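PDB 4OJV: 3',5'-cyclic-nucleotide phosphodiesterase 1 from Saccharomyces cerevisiae, which belongs to the class-II phosphodiesterases, a family of the metallo-hydrolase/oxidoreductase clan, and carries two zinc ions bound by histidines and aspartates. Local coordinates for residues E5-G10 and R48-Q53; S82-Q87 and G319-V324; Q197-F202 and Y228-R233. One frame throughout, in Å; residues are numbered along the deposited sequence.

Interaction 1: E5-G10 and R48-Q53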
loop_
_atom_site.group_PDB
_atom_site.type_symbol
_atom_site.label_atom_id
_atom_site.label_comp_id
_atom_site.label_asym_id
_atom_site.label_seq_id
_atom_site.Cartn_x
_atom_site.Cartn_y
_atom_site.Cartn_z
ATOM N N GLU A 5 -14.773 -15.104 13.860
ATOM C CA GLU A 5 -14.944 -14.567 12.515
ATOM C C GLU A 5 -13.641 -13.896 12.101
ATOM O O GLU A 5 -13.125 -13.027 12.818
ATOM C CB GLU A 5 -16.093 -13.562 12.447
ATOM C CG GLU A 5 -17.454 -14.200 12.673
ATOM C CD GLU A 5 -18.610 -13.209 12.708
ATOM O OE1 GLU A 5 -19.750 -13.661 12.966
ATOM O OE2 GLU A 5 -18.389 -11.999 12.486
ATOM N N ILE A 6 -13.109 -14.311 10.954
ATOM C CA ILE A 6 -11.843 -13.781 10.452
ATOM C C ILE A 6 -12.097 -13.118 9.108
ATOM O O ILE A 6 -12.462 -13.794 8.145
ATOM C CB ILE A 6 -10.774 -14.881 10.276
ATOM C CG1 ILE A 6 -10.552 -15.673 11.578
ATOM C CG2 ILE A 6 -9.474 -14.258 9.774
ATOM C CD1 ILE A 6 -9.502 -16.759 11.444
ATOM N N THR A 7 -11.921 -11.800 9.044
ATOM C CA THR A 7 -12.060 -11.077 7.788
ATOM C C THR A 7 -10.679 -10.985 7.143
ATOM O O THR A 7 -9.752 -10.432 7.731
ATOM C CB THR A 7 -12.613 -9.654 7.994
ATOM O OG1 THR A 7 -13.754 -9.681 8.860
ATOM C CG2 THR A 7 -13.013 -9.054 6.656
ATOM N N ILE A 8 -10.551 -11.522 5.938
ATOM C CA ILE A 8 -9.291 -11.465 5.207
ATOM C C ILE A 8 -9.226 -10.147 4.445
ATOM O O ILE A 8 -9.860 -10.002 3.403
ATOM C CB ILE A 8 -9.136 -12.650 4.234
ATOM C CG1 ILE A 8 -9.436 -13.980 4.938
ATOM C CG2 ILE A 8 -7.746 -12.629 3.604
ATOM C CD1 ILE A 8 -8.454 -14.381 6.006
ATOM N N LEU A 9 -8.507 -9.166 4.987
ATOM C CA LEU A 9 -8.330 -7.905 4.268
ATOM C C LEU A 9 -7.238 -8.011 3.227
ATOM O O LEU A 9 -7.351 -7.440 2.140
ATOM C CB LEU A 9 -8.058 -6.733 5.212
ATOM C CG LEU A 9 -9.186 -6.367 6.167
ATOM C CD1 LEU A 9 -8.853 -5.084 6.903
ATOM C CD2 LEU A 9 -10.534 -6.231 5.465
ATOM N N GLY A 10 -6.174 -8.734 3.559
ATOM C CA GLY A 10 -5.066 -8.892 2.635
ATOM C C GLY A 10 -4.343 -10.190 2.885
ATOM O O GLY A 10 -4.064 -10.554 4.037
ATOM N N ARG A 48 -13.477 -0.537 2.764
ATOM C CA ARG A 48 -14.360 0.213 1.878
ATOM C C ARG A 48 -14.832 -0.637 0.693
ATOM O O ARG A 48 -16.017 -0.611 0.341
ATOM C CB ARG A 48 -13.665 1.468 1.374
ATOM C CG ARG A 48 -14.588 2.421 0.625
ATOM C CD ARG A 48 -13.872 3.705 0.275
ATOM N NE ARG A 48 -12.778 3.451 -0.655
ATOM C CZ ARG A 48 -11.885 4.352 -1.055
ATOM N NH1 ARG A 48 -11.928 5.603 -0.611
ATOM N NH2 ARG A 48 -10.936 3.995 -1.908
ATOM N N GLU A 49 -13.911 -1.383 0.084
ATOM C CA GLU A 49 -14.253 -2.265 -1.034
ATOM C C GLU A 49 -15.305 -3.277 -0.633
ATOM O O GLU A 49 -16.246 -3.547 -1.386
ATOM C CB GLU A 49 -13.009 -3.002 -1.530
ATOM C CG GLU A 49 -12.065 -2.163 -2.378
ATOM C CD GLU A 49 -12.734 -1.558 -3.599
ATOM O OE1 GLU A 49 -13.395 -2.296 -4.368
ATOM O OE2 GLU A 49 -12.586 -0.340 -3.795
ATOM N N MET A 50 -15.144 -3.836 0.563
ATOM C CA MET A 50 -16.041 -4.870 1.043
ATOM C C MET A 50 -17.411 -4.291 1.360
ATOM O O MET A 50 -18.414 -4.981 1.187
ATOM C CB MET A 50 -15.434 -5.602 2.244
ATOM C CG MET A 50 -14.157 -6.360 1.895
ATOM S SD MET A 50 -13.387 -7.221 3.280
ATOM C CE MET A 50 -14.660 -8.418 3.632
ATOM N N LEU A 51 -17.451 -3.024 1.780
ATOM C CA LEU A 51 -18.710 -2.306 1.998
ATOM C C LEU A 51 -19.470 -2.024 0.690
ATOM O O LEU A 51 -20.695 -1.924 0.701
ATOM C CB LEU A 51 -18.488 -1.020 2.824
ATOM C CG LEU A 51 -18.121 -1.196 4.315
ATOM C CD1 LEU A 51 -17.485 0.052 4.910
ATOM C CD2 LEU A 51 -19.321 -1.610 5.157
ATOM N N VAL A 52 -18.750 -1.919 -0.430
ATOM C CA VAL A 52 -19.372 -1.678 -1.747
ATOM C C VAL A 52 -19.763 -2.978 -2.452
ATOM O O VAL A 52 -20.880 -3.093 -2.961
ATOM C CB VAL A 52 -18.460 -0.849 -2.682
ATOM C CG1 VAL A 52 -19.125 -0.618 -4.036
ATOM C CG2 VAL A 52 -18.107 0.482 -2.047
ATOM N N GLN A 53 -18.844 -3.944 -2.481
ATOM C CA GLN A 53 -19.061 -5.212 -3.191
ATOM C C GLN A 53 -20.196 -6.047 -2.590
ATOM O O GLN A 53 -20.835 -6.830 -3.295
ATOM C CB GLN A 53 -17.766 -6.031 -3.259
ATOM C CG GLN A 53 -16.712 -5.455 -4.196
ATOM C CD GLN A 53 -15.425 -6.262 -4.212
ATOM O OE1 GLN A 53 -14.950 -6.726 -3.174
ATOM N NE2 GLN A 53 -14.849 -6.425 -5.398
#
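T7, whose methyl meets M50, follows by two residues on E5, whose OE2 is gripped by a salt bridge from K26 NZ and a hydrogen bond with S91 OG, while E5 OE1 accepts the backbone N-H of R29. These bonds anchor the buried carboxylate at the start of the segment; across to helix 48-53, by contrast, the contact is apolar and depends on one long side chain. M50 leaves the helix fully extended at chi2 and then bends at chi3 (65°), which turns its terminal methyl toward the strand. M50 CE approaches T7 CG2 to 3.5 Å, a tight methyl-methyl contact, and M50 SD lies 3.9 Å from the same T7 carbon. The two side chains run past each other in opposite directions. In T7, OG1 lies beside the backbone N (chi1 -47°), which leaves the methyl CG2, anti to that N, as the group that meets the methionine. Beyond it, L9 crosses M50 at about a right angle and sets CD2 3.7 Å from M50 SD. The chain turns a corner at L9, where L9 and G10 form a classic beta bulge opposite C22. The backbones stay well apart, L9 CA and M50 CA being 8.9 Å from each other. Strand 4-8 runs between strands 22-27 and 365-368 in the eight-stranded sheet, and helix 44-53 covers it through M50, with L90 of a loop touching both T7 and M50. On other sides of the helix, R48 and V52 pack on helix 110-119 and on F68 of the second subunit.

Interaction 2: S82-Q87 and G319-V324; sequences SKLNIQ and GLNVIV
L84 reaches across to N321 and I323 with one methyl, and that atom carries the whole contact. L84 CD1 lies 4.0 Å from I323 CD1 and 4.0 Å from N321 OD1, so the branch rests over two residues that follow each other at an interval of two along the strand, both of which bring their side-chain ends to the leucine. In L84, CG stands anti to the backbone N (chi1 -177°), which carries the isobutyl group off the loop toward strand 321-325, and the side chain meets each partner at a slant. These two meetings are the close part of the contact. The buried I323 is itself backed by L277 and A361, N321 also packs on R357, and S359 of strand 357-360 adds a further contact to L84. The loose side lies toward solvent. K83 points toward the other segment yet its side chain comes no nearer than 6.3 Å; it lies on R357, in an exposed part of the chain together with S82 and G319. The backbones never pair: even the closest CA atoms, L84 and N321, are 8.0 Å apart, and each segment makes its backbone bonds elsewhere, N85 with F368 and Q87 with T366 on one side, N321 with I276 on the other. The loop leading into strand 86-88, at the margin of the eight-stranded sheet, is thus laid against the seven-stranded sheet. With 91 Å² buried in all, the contact is one of dispersion, methyl to methyl at I323 and methyl to amide oxygen at N321, with no directional bond between the segments to fix it.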
loop_
_atom_site.group_PDB
_atom_site.type_symbol
_atom_site.label_atom_id
_atom_site.label_comp_id
_atom_site.label_asym_id
_atom_site.label_seq_id
_atom_site.Cartn_x
_atom_site.Cartn_y
_atom_site.Cartn_z
ATOM N N SER A 82 -13.872 -27.730 0.239
ATOM C CA SER A 82 -15.322 -27.709 0.042
ATOM C C SER A 82 -16.134 -27.547 1.329
ATOM O O SER A 82 -17.310 -27.183 1.275
ATOM C CB SER A 82 -15.782 -28.968 -0.695
ATOM O OG SER A 82 -15.558 -30.108 0.107
ATOM N N LYS A 83 -15.515 -27.812 2.478
ATOM C CA LYS A 83 -16.210 -27.717 3.765
ATOM C C LYS A 83 -15.983 -26.387 4.486
ATOM O O LYS A 83 -16.525 -26.163 5.569
ATOM C CB LYS A 83 -15.834 -28.895 4.671
ATOM C CG LYS A 83 -16.316 -30.230 4.127
ATOM C CD LYS A 83 -15.922 -31.393 5.015
ATOM C CE LYS A 83 -16.416 -32.703 4.420
ATOM N NZ LYS A 83 -15.933 -33.883 5.186
ATOM N N LEU A 84 -15.194 -25.501 3.883
ATOM C CA LEU A 84 -14.861 -24.238 4.531
ATOM C C LEU A 84 -16.077 -23.334 4.658
ATOM O O LEU A 84 -16.778 -23.078 3.686
ATOM C CB LEU A 84 -13.760 -23.514 3.755
ATOM C CG LEU A 84 -13.274 -22.203 4.377
ATOM C CD1 LEU A 84 -12.545 -22.463 5.691
ATOM C CD2 LEU A 84 -12.381 -21.478 3.381
ATOM N N ASN A 85 -16.296 -22.836 5.872
ATOM C CA ASN A 85 -17.367 -21.902 6.137
ATOM C C ASN A 85 -16.860 -20.490 5.819
ATOM O O ASN A 85 -16.149 -19.868 6.621
ATOM C CB ASN A 85 -17.806 -22.032 7.599
ATOM C CG ASN A 85 -19.110 -21.323 7.892
ATOM O OD1 ASN A 85 -19.515 -20.414 7.172
ATOM N ND2 ASN A 85 -19.779 -21.741 8.970
ATOM N N ILE A 86 -17.227 -20.002 4.642
ATOM C CA ILE A 86 -16.728 -18.741 4.106
ATOM C C ILE A 86 -17.872 -17.960 3.479
ATOM O O ILE A 86 -18.800 -18.542 2.903
ATOM C CB ILE A 86 -15.596 -18.998 3.075
ATOM C CG1 ILE A 86 -15.002 -17.694 2.517
ATOM C CG2 ILE A 86 -16.064 -19.936 1.960
ATOM C CD1 ILE A 86 -13.732 -17.914 1.715
ATOM N N GLN A 87 -17.810 -16.642 3.595
ATOM C CA GLN A 87 -18.762 -15.781 2.927
ATOM C C GLN A 87 -18.043 -14.600 2.308
ATOM O O GLN A 87 -17.015 -14.162 2.815
ATOM C CB GLN A 87 -19.828 -15.295 3.910
ATOM C CG GLN A 87 -20.626 -16.408 4.589
ATOM C CD GLN A 87 -21.740 -16.989 3.725
ATOM O OE1 GLN A 87 -21.503 -17.460 2.607
ATOM N NE2 GLN A 87 -22.950 -16.971 4.247
ATOM N N GLY A 319 -9.650 -32.957 10.418
ATOM C CA GLY A 319 -10.502 -31.854 10.855
ATOM C C GLY A 319 -9.818 -30.494 10.933
ATOM O O GLY A 319 -10.492 -29.471 11.050
ATOM N N LEU A 320 -8.490 -30.472 10.879
ATOM C CA LEU A 320 -7.763 -29.200 10.969
ATOM C C LEU A 320 -7.913 -28.364 9.699
ATOM O O LEU A 320 -7.668 -28.857 8.598
ATOM C CB LEU A 320 -6.277 -29.435 11.255
ATOM C CG LEU A 320 -5.397 -28.188 11.379
ATOM C CD1 LEU A 320 -5.840 -27.302 12.532
ATOM C CD2 LEU A 320 -3.938 -28.583 11.511
ATOM N N ASN A 321 -8.296 -27.097 9.870
ATOM C CA ASN A 321 -8.295 -26.135 8.773
ATOM C C ASN A 321 -6.978 -25.384 8.696
ATOM O O ASN A 321 -6.585 -24.690 9.643
ATOM C CB ASN A 321 -9.463 -25.167 8.915
ATOM C CG ASN A 321 -10.742 -25.750 8.379
ATOM O OD1 ASN A 321 -10.943 -25.823 7.169
ATOM N ND2 ASN A 321 -11.597 -26.200 9.275
ATOM N N VAL A 322 -6.284 -25.561 7.577
ATOM C CA VAL A 322 -5.082 -24.800 7.266
ATOM C C VAL A 322 -5.438 -23.789 6.188
ATOM O O VAL A 322 -5.870 -24.161 5.092
ATOM C CB VAL A 322 -3.930 -25.723 6.818
ATOM C CG1 VAL A 322 -2.716 -24.917 6.374
ATOM C CG2 VAL A 322 -3.573 -26.695 7.936
ATOM N N ILE A 323 -5.281 -22.516 6.538
ATOM C CA ILE A 323 -5.613 -21.403 5.655
ATOM C C ILE A 323 -4.288 -20.791 5.215
ATOM O O ILE A 323 -3.562 -20.230 6.028
ATOM C CB ILE A 323 -6.483 -20.353 6.389
ATOM C CG1 ILE A 323 -7.706 -21.003 7.068
ATOM C CG2 ILE A 323 -6.873 -19.214 5.455
ATOM C CD1 ILE A 323 -8.652 -21.722 6.132
ATOM N N VAL A 324 -3.972 -20.936 3.932
ATOM C CA VAL A 324 -2.669 -20.565 3.386
ATOM C C VAL A 324 -2.680 -19.098 2.991
ATOM O O VAL A 324 -3.551 -18.654 2.243
ATOM C CB VAL A 324 -2.349 -21.444 2.165
ATOM C CG1 VAL A 324 -1.028 -21.058 1.522
ATOM C CG2 VAL A 324 -2.323 -22.912 2.567
#

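Interaction 3: Q197-F202 and Y228-R233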
loop_
_atom_site.group_PDB
_atom_site.type_symbol
_atom_site.label_atom_id
_atom_site.label_comp_id
_atom_site.label_asym_id
_atom_site.label_seq_id
_atom_site.Cartn_x
_atom_site.Cartn_y
_atom_site.Cartn_z
ATOM N N GLN A 197 -1.232 -13.525 27.572
ATOM C CA GLN A 197 -1.604 -12.151 27.812
ATOM C C GLN A 197 -3.084 -11.963 27.451
ATOM O O GLN A 197 -3.682 -12.828 26.805
ATOM C CB GLN A 197 -0.601 -11.231 27.089
ATOM C CG GLN A 197 0.755 -11.234 27.816
ATOM C CD GLN A 197 1.998 -11.114 26.927
ATOM O OE1 GLN A 197 2.269 -11.959 26.053
ATOM N NE2 GLN A 197 2.789 -10.078 27.185
ATOM N N LYS A 198 -3.707 -10.893 27.920
ATOM C CA LYS A 198 -5.145 -10.743 27.714
ATOM C C LYS A 198 -5.449 -9.741 26.617
ATOM O O LYS A 198 -4.788 -8.704 26.509
ATOM C CB LYS A 198 -5.852 -10.332 29.012
ATOM C CG LYS A 198 -5.537 -11.204 30.225
ATOM C CD LYS A 198 -6.047 -12.629 30.056
ATOM C CE LYS A 198 -5.552 -13.535 31.172
ATOM N NZ LYS A 198 -5.885 -14.966 30.925
ATOM N N CYS A 199 -6.439 -10.066 25.790
ATOM C CA CYS A 199 -6.981 -9.096 24.849
ATOM C C CYS A 199 -7.785 -8.059 25.627
ATOM O O CYS A 199 -8.297 -8.345 26.716
ATOM C CB CYS A 199 -7.861 -9.768 23.798
ATOM S SG CYS A 199 -6.976 -10.818 22.617
ATOM N N THR A 200 -7.899 -6.859 25.066
ATOM C CA THR A 200 -8.446 -5.705 25.782
ATOM C C THR A 200 -9.974 -5.701 25.870
ATOM O O THR A 200 -10.538 -5.266 26.874
ATOM C CB THR A 200 -7.964 -4.377 25.157
ATOM O OG1 THR A 200 -8.549 -4.214 23.860
ATOM C CG2 THR A 200 -6.445 -4.350 25.034
ATOM N N ILE A 201 -10.649 -6.166 24.824
ATOM C CA ILE A 201 -12.119 -6.136 24.823
ATOM C C ILE A 201 -12.709 -7.542 24.796
ATOM O O ILE A 201 -13.601 -7.869 25.598
ATOM C CB ILE A 201 -12.700 -5.280 23.663
ATOM C CG1 ILE A 201 -12.163 -3.841 23.712
ATOM C CG2 ILE A 201 -14.231 -5.308 23.650
ATOM C CD1 ILE A 201 -12.668 -2.990 24.865
ATOM N N PHE A 202 -12.208 -8.385 23.895
ATOM C CA PHE A 202 -12.762 -9.725 23.781
ATOM C C PHE A 202 -12.241 -10.586 24.923
ATOM O O PHE A 202 -11.121 -10.380 25.381
ATOM C CB PHE A 202 -12.413 -10.382 22.442
ATOM C CG PHE A 202 -12.732 -9.539 21.229
ATOM C CD1 PHE A 202 -13.869 -8.731 21.174
ATOM C CD2 PHE A 202 -11.903 -9.596 20.111
ATOM C CE1 PHE A 202 -14.147 -7.969 20.047
ATOM C CE2 PHE A 202 -12.179 -8.839 18.982
ATOM C CZ PHE A 202 -13.302 -8.031 18.950
ATOM N N TYR A 228 0.918 -15.834 16.514
ATOM C CA TYR A 228 -0.020 -15.501 17.578
ATOM C C TYR A 228 -1.069 -16.576 17.754
ATOM O O TYR A 228 -1.745 -16.954 16.794
ATOM C CB TYR A 228 -0.736 -14.194 17.246
ATOM C CG TYR A 228 0.105 -12.950 17.383
ATOM C CD1 TYR A 228 0.372 -12.402 18.634
ATOM C CD2 TYR A 228 0.615 -12.297 16.256
ATOM C CE1 TYR A 228 1.128 -11.250 18.767
ATOM C CE2 TYR A 228 1.376 -11.146 16.380
ATOM C CZ TYR A 228 1.628 -10.626 17.638
ATOM O OH TYR A 228 2.381 -9.484 17.812
ATOM N N ILE A 229 -1.219 -17.048 18.990
ATOM C CA ILE A 229 -2.370 -17.874 19.362
ATOM C C ILE A 229 -3.428 -16.976 19.991
ATOM O O ILE A 229 -3.126 -16.218 20.917
ATOM C CB ILE A 229 -2.008 -18.989 20.371
ATOM C CG1 ILE A 229 -0.826 -19.819 19.854
ATOM C CG2 ILE A 229 -3.236 -19.855 20.674
ATOM C CD1 ILE A 229 -0.319 -20.864 20.829
ATOM N N PHE A 230 -4.656 -17.060 19.485
ATOM C CA PHE A 230 -5.807 -16.425 20.129
ATOM C C PHE A 230 -6.703 -17.517 20.677
ATOM O O PHE A 230 -7.120 -18.397 19.935
ATOM C CB PHE A 230 -6.574 -15.514 19.163
ATOM C CG PHE A 230 -5.771 -14.334 18.692
ATOM C CD1 PHE A 230 -4.961 -14.429 17.561
ATOM C CD2 PHE A 230 -5.778 -13.143 19.413
ATOM C CE1 PHE A 230 -4.205 -13.343 17.147
ATOM C CE2 PHE A 230 -5.021 -12.055 19.002
ATOM C CZ PHE A 230 -4.230 -12.165 17.871
ATOM N N ARG A 231 -6.986 -17.445 21.976
ATOM C CA ARG A 231 -7.812 -18.452 22.638
ATOM C C ARG A 231 -9.052 -17.819 23.246
ATOM O O ARG A 231 -8.950 -16.901 24.061
ATOM C CB ARG A 231 -7.011 -19.182 23.713
ATOM C CG ARG A 231 -7.851 -20.154 24.545
ATOM C CD ARG A 231 -6.987 -21.069 25.398
ATOM N NE ARG A 231 -6.171 -20.293 26.320
ATOM C CZ ARG A 231 -4.959 -20.637 26.734
ATOM N NH1 ARG A 231 -4.404 -21.774 26.321
ATOM N NH2 ARG A 231 -4.302 -19.839 27.571
ATOM N N ASP A 232 -10.219 -18.306 22.841
ATOM C CA ASP A 232 -11.460 -17.900 23.483
ATOM C C ASP A 232 -11.548 -18.615 24.828
ATOM O O ASP A 232 -11.579 -19.842 24.870
ATOM C CB ASP A 232 -12.655 -18.282 22.624
ATOM C CG ASP A 232 -13.962 -17.971 23.297
ATOM O OD1 ASP A 232 -14.143 -16.816 23.707
ATOM O OD2 ASP A 232 -14.792 -18.886 23.432
ATOM N N ARG A 233 -11.589 -17.859 25.920
ATOM C CA ARG A 233 -11.530 -18.485 27.239
ATOM C C ARG A 233 -12.717 -19.369 27.580
ATOM O O ARG A 233 -12.542 -20.409 28.216
ATOM C CB ARG A 233 -11.262 -17.456 28.327
ATOM C CG ARG A 233 -9.805 -17.029 28.367
ATOM C CD ARG A 233 -9.496 -16.251 29.631
ATOM N NE ARG A 233 -10.304 -15.035 29.715
ATOM C CZ ARG A 233 -9.982 -13.869 29.165
ATOM N NH1 ARG A 233 -8.859 -13.740 28.476
ATOM N NH2 ARG A 233 -10.789 -12.826 29.310
HETATM O O HOH W 1 -9.469 -10.783 27.912
#
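F230 is the first residue of 228-233 to meet the other segment: its CD2 lies 4.1 Å from C199 SG. The sulfur sits at the edge of the ring, 5.3 Å from the centroid of F230 and 89° off the ring normal, a sulfur-aromatic contact of the in-plane kind. Y125 meets the same ring edge-to-face, and L25 and V38 of the eight-stranded sheet also pack on F230. R231 sends NH2 to OD2 of D205 in a salt bridge. R233 then turns back to the first segment. Its chain bends at chi3 (-61°), bringing NH1 to 3.4 Å from K198 CD. The lysine crosses the arginine at about a right angle, its NZ 4.0 Å from R233 NH1; both cations form salt bridges with D205 OD1, which probably offsets their like charge. R233 NH2 donates to a water 2.8 Å away, held in the guanidinium plane. The same water lies 3.0 Å from C199 O and 3.0 Å from F202 O, but other acceptors are near, and it cannot be assigned firmly to both carbonyls at once. Strands 197-198, 204-215 and 222-232 form an antiparallel beta meander, and the contact joins the ends of its outer two strands, with D205 of the middle strand between the two cations, at the margin of the seven-stranded sheet in a two-sheet fold consistent with the metallo-beta-lactamase type.

Interaction 1 belongs to the core: all its touching residues are buried, and it fixes a helix to the eight-stranded sheet. Interactions 2 and 3 are only partly buried. Interaction 2 brings a loop beside that same sheet against the seven-stranded one, which interaction 3 also reaches, at the far end of the strand order; along the chain 197-202 and 228-233 lie inside the loop closed by interaction 2. Chemistry follows place. Neither of the first two has a hydrogen bond or salt bridge across its segments, whereas interaction 3 has a buried sulfur-aromatic side and a polar rim with charges and water. The centres of interactions 1 and 2 are about 17 Å apart, and no two contacts touch.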